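Local coordinates for protein 6-phospho-beta-glucosidase (Thermotoga maritima, PDB 1UP7) that hydrolyses cellobiose 6'-phosphate to glucose 6-phosphate and glucose, as a family 4 glycosidase that depends on NAD+ and a manganese ion, at residues V29-V34 / D57-L62. Residues are numbered along the deposited sequence; the frame is centred on the assembly and turned at random.
Sequences VRIDEV and DRFKVL
V34 and F59 meet where two neighbouring parallel strands of a Rossmann-type NAD-binding domain begin, and the pair illustrates how the outermost strand within the chain is joined to its neighbour, by backbone hydrogen bonds and by apolar side chains on one face. Strands 33-37 and 60-63 belong to one beta-alpha-beta unit, with helix 41-55 as the crossover, and 60-63 is the outer of the two. Three backbone hydrogen bonds zip them together: K60 N to D32 O, V34 N to K60 O (2.9 Å) and L62 N to V34 O. K60 thus bonds through both its N and its O, to the residues flanking its partner E33, as a parallel register requires.

The tight side is apolar. F59 has its CG wedged between its own backbone N and carbonyl carbon (chi1 44°), which sets the ring against the side chains of V34 and I31. There CG2 of V34 sits over one face of the ring, 4.1 Å from its centroid in a CH-pi contact, while CG2 of I31 approaches obliquely, 4.0 Å from F59 CD2. Helix 15-25 covers this cluster, L22 touching V34, I25 touching I31 and L23 touching F59.

On the face that carries E33 and K60 the packing is looser and more polar. Their side chains run alongside each other, yet the K60 chain bends at its last two torsions and carries the ammonium off to the exposed side, leaving NZ 4.5 Å from E33 OE1, beyond salt-bridge range. OE2 of E33 is instead salt-bridged to NE of R4, on strand 4-8. Proximity to both cations would probably favour its ionised form. Methyl CD1 of L62 lies 3.6 Å from E33 OE1, and the methylene CE of K60 reaches that same oxygen at 3.3 Å.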
loop_
_atom_site.group_PDB
_atom_site.type_symbol
_atom_site.label_atom_id
_atom_site.label_comp_id
_atom_site.label_asym_id
_atom_site.label_seq_id
_atom_site.Cartn_x
_atom_site.Cartn_y
_atom_site.Cartn_z
ATOM N N VAL A 29 -29.910 15.557 -23.434
ATOM C CA VAL A 29 -29.732 16.447 -22.296
ATOM C C VAL A 29 -29.954 17.904 -22.707
ATOM O O VAL A 29 -29.731 18.293 -23.855
ATOM C CB VAL A 29 -28.342 16.264 -21.587
ATOM C CG1 VAL A 29 -28.188 14.843 -21.040
ATOM C CG2 VAL A 29 -27.161 16.607 -22.510
ATOM N N ARG A 30 -30.401 18.706 -21.757
ATOM C CA ARG A 30 -30.709 20.089 -22.014
ATOM C C ARG A 30 -29.412 20.928 -22.021
ATOM O O ARG A 30 -28.603 20.867 -21.092
ATOM C CB ARG A 30 -31.760 20.549 -21.005
ATOM C CG ARG A 30 -31.581 21.927 -20.434
ATOM C CD ARG A 30 -32.830 22.445 -19.737
ATOM N NE ARG A 30 -32.934 23.898 -19.808
ATOM C CZ ARG A 30 -34.089 24.561 -19.832
ATOM N NH1 ARG A 30 -35.247 23.901 -19.799
ATOM N NH2 ARG A 30 -34.086 25.890 -19.898
ATOM N N ILE A 31 -29.190 21.650 -23.113
ATOM C CA ILE A 31 -28.091 22.596 -23.201
ATOM C C ILE A 31 -28.693 23.958 -23.538
ATOM O O ILE A 31 -29.316 24.121 -24.582
ATOM C CB ILE A 31 -27.052 22.160 -24.282
ATOM C CG1 ILE A 31 -26.364 20.844 -23.910
ATOM C CG2 ILE A 31 -25.961 23.238 -24.485
ATOM C CD1 ILE A 31 -25.568 20.242 -25.069
ATOM N N ASP A 32 -28.518 24.943 -22.664
ATOM C CA ASP A 32 -29.135 26.247 -22.931
ATOM C C ASP A 32 -28.220 27.168 -23.705
ATOM O O ASP A 32 -28.667 27.894 -24.587
ATOM C CB ASP A 32 -29.624 26.908 -21.653
ATOM C CG ASP A 32 -30.654 26.075 -20.955
ATOM O OD1 ASP A 32 -31.841 26.162 -21.332
ATOM O OD2 ASP A 32 -30.363 25.274 -20.039
ATOM N N GLU A 33 -26.931 27.134 -23.374
ATOM C CA GLU A 33 -25.963 27.947 -24.090
ATOM C C GLU A 33 -24.552 27.366 -24.103
ATOM O O GLU A 33 -24.130 26.657 -23.189
ATOM C CB GLU A 33 -25.975 29.394 -23.597
ATOM C CG GLU A 33 -25.878 29.542 -22.084
ATOM C CD GLU A 33 -26.050 30.986 -21.612
ATOM O OE1 GLU A 33 -27.045 31.615 -22.018
ATOM O OE2 GLU A 33 -25.190 31.492 -20.840
ATOM N N VAL A 34 -23.859 27.641 -25.198
ATOM C CA VAL A 34 -22.437 27.384 -25.309
ATOM C C VAL A 34 -21.738 28.728 -25.487
ATOM O O VAL A 34 -22.051 29.490 -26.404
ATOM C CB VAL A 34 -22.116 26.381 -26.434
ATOM C CG1 VAL A 34 -20.633 26.111 -26.490
ATOM C CG2 VAL A 34 -22.887 25.061 -26.173
ATOM N N ASP A 57 -30.064 27.626 -34.189
ATOM C CA ASP A 57 -30.799 28.111 -33.010
ATOM C C ASP A 57 -31.243 27.037 -32.018
ATOM O O ASP A 57 -32.157 27.238 -31.239
ATOM C CB ASP A 57 -31.978 29.024 -33.408
ATOM C CG ASP A 57 -32.235 30.127 -32.386
ATOM O OD1 ASP A 57 -31.254 30.752 -31.913
ATOM O OD2 ASP A 57 -33.384 30.436 -31.983
ATOM N N ARG A 58 -30.561 25.911 -32.015
ATOM C CA ARG A 58 -30.908 24.821 -31.119
ATOM C C ARG A 58 -30.488 25.119 -29.678
ATOM O O ARG A 58 -31.126 24.663 -28.753
ATOM C CB ARG A 58 -30.353 23.477 -31.638
ATOM C CG ARG A 58 -31.221 22.845 -32.776
ATOM C CD ARG A 58 -30.507 21.835 -33.712
ATOM N NE ARG A 58 -30.502 20.505 -33.098
ATOM C CZ ARG A 58 -29.840 19.423 -33.548
ATOM N NH1 ARG A 58 -29.100 19.471 -34.667
ATOM N NH2 ARG A 58 -29.931 18.275 -32.864
ATOM N N PHE A 59 -29.415 25.878 -29.506
ATOM C CA PHE A 59 -29.089 26.515 -28.232
ATOM C C PHE A 59 -28.435 27.861 -28.513
ATOM O O PHE A 59 -28.051 28.140 -29.656
ATOM C CB PHE A 59 -28.189 25.632 -27.352
ATOM C CG PHE A 59 -27.045 24.962 -28.082
ATOM C CD1 PHE A 59 -25.954 25.693 -28.551
ATOM C CD2 PHE A 59 -27.044 23.580 -28.277
ATOM C CE1 PHE A 59 -24.867 25.043 -29.216
ATOM C CE2 PHE A 59 -25.943 22.926 -28.918
ATOM C CZ PHE A 59 -24.867 23.669 -29.386
ATOM N N LYS A 60 -28.332 28.695 -27.482
ATOM C CA LYS A 60 -27.704 30.004 -27.604
ATOM C C LYS A 60 -26.192 29.846 -27.776
ATOM O O LYS A 60 -25.567 29.041 -27.087
ATOM C CB LYS A 60 -28.049 30.858 -26.388
ATOM C CG LYS A 60 -29.425 31.495 -26.442
ATOM C CD LYS A 60 -29.823 32.242 -25.103
ATOM C CE LYS A 60 -28.674 33.114 -24.481
ATOM N NZ LYS A 60 -28.644 34.570 -24.940
ATOM N N VAL A 61 -25.627 30.586 -28.721
ATOM C CA VAL A 61 -24.185 30.606 -28.949
ATOM C C VAL A 61 -23.633 31.990 -28.596
ATOM O O VAL A 61 -24.056 32.993 -29.170
ATOM C CB VAL A 61 -23.863 30.309 -30.418
ATOM C CG1 VAL A 61 -22.366 30.438 -30.690
ATOM C CG2 VAL A 61 -24.416 28.939 -30.845
ATOM N N LEU A 62 -22.693 32.040 -27.658
ATOM C CA LEU A 62 -22.188 33.310 -27.155
ATOM C C LEU A 62 -20.671 33.414 -27.204
ATOM O O LEU A 62 -19.965 32.421 -27.104
ATOM C CB LEU A 62 -22.692 33.534 -25.718
ATOM C CG LEU A 62 -24.206 33.407 -25.513
ATOM C CD1 LEU A 62 -24.575 33.275 -24.028
ATOM C CD2 LEU A 62 -24.944 34.576 -26.193
#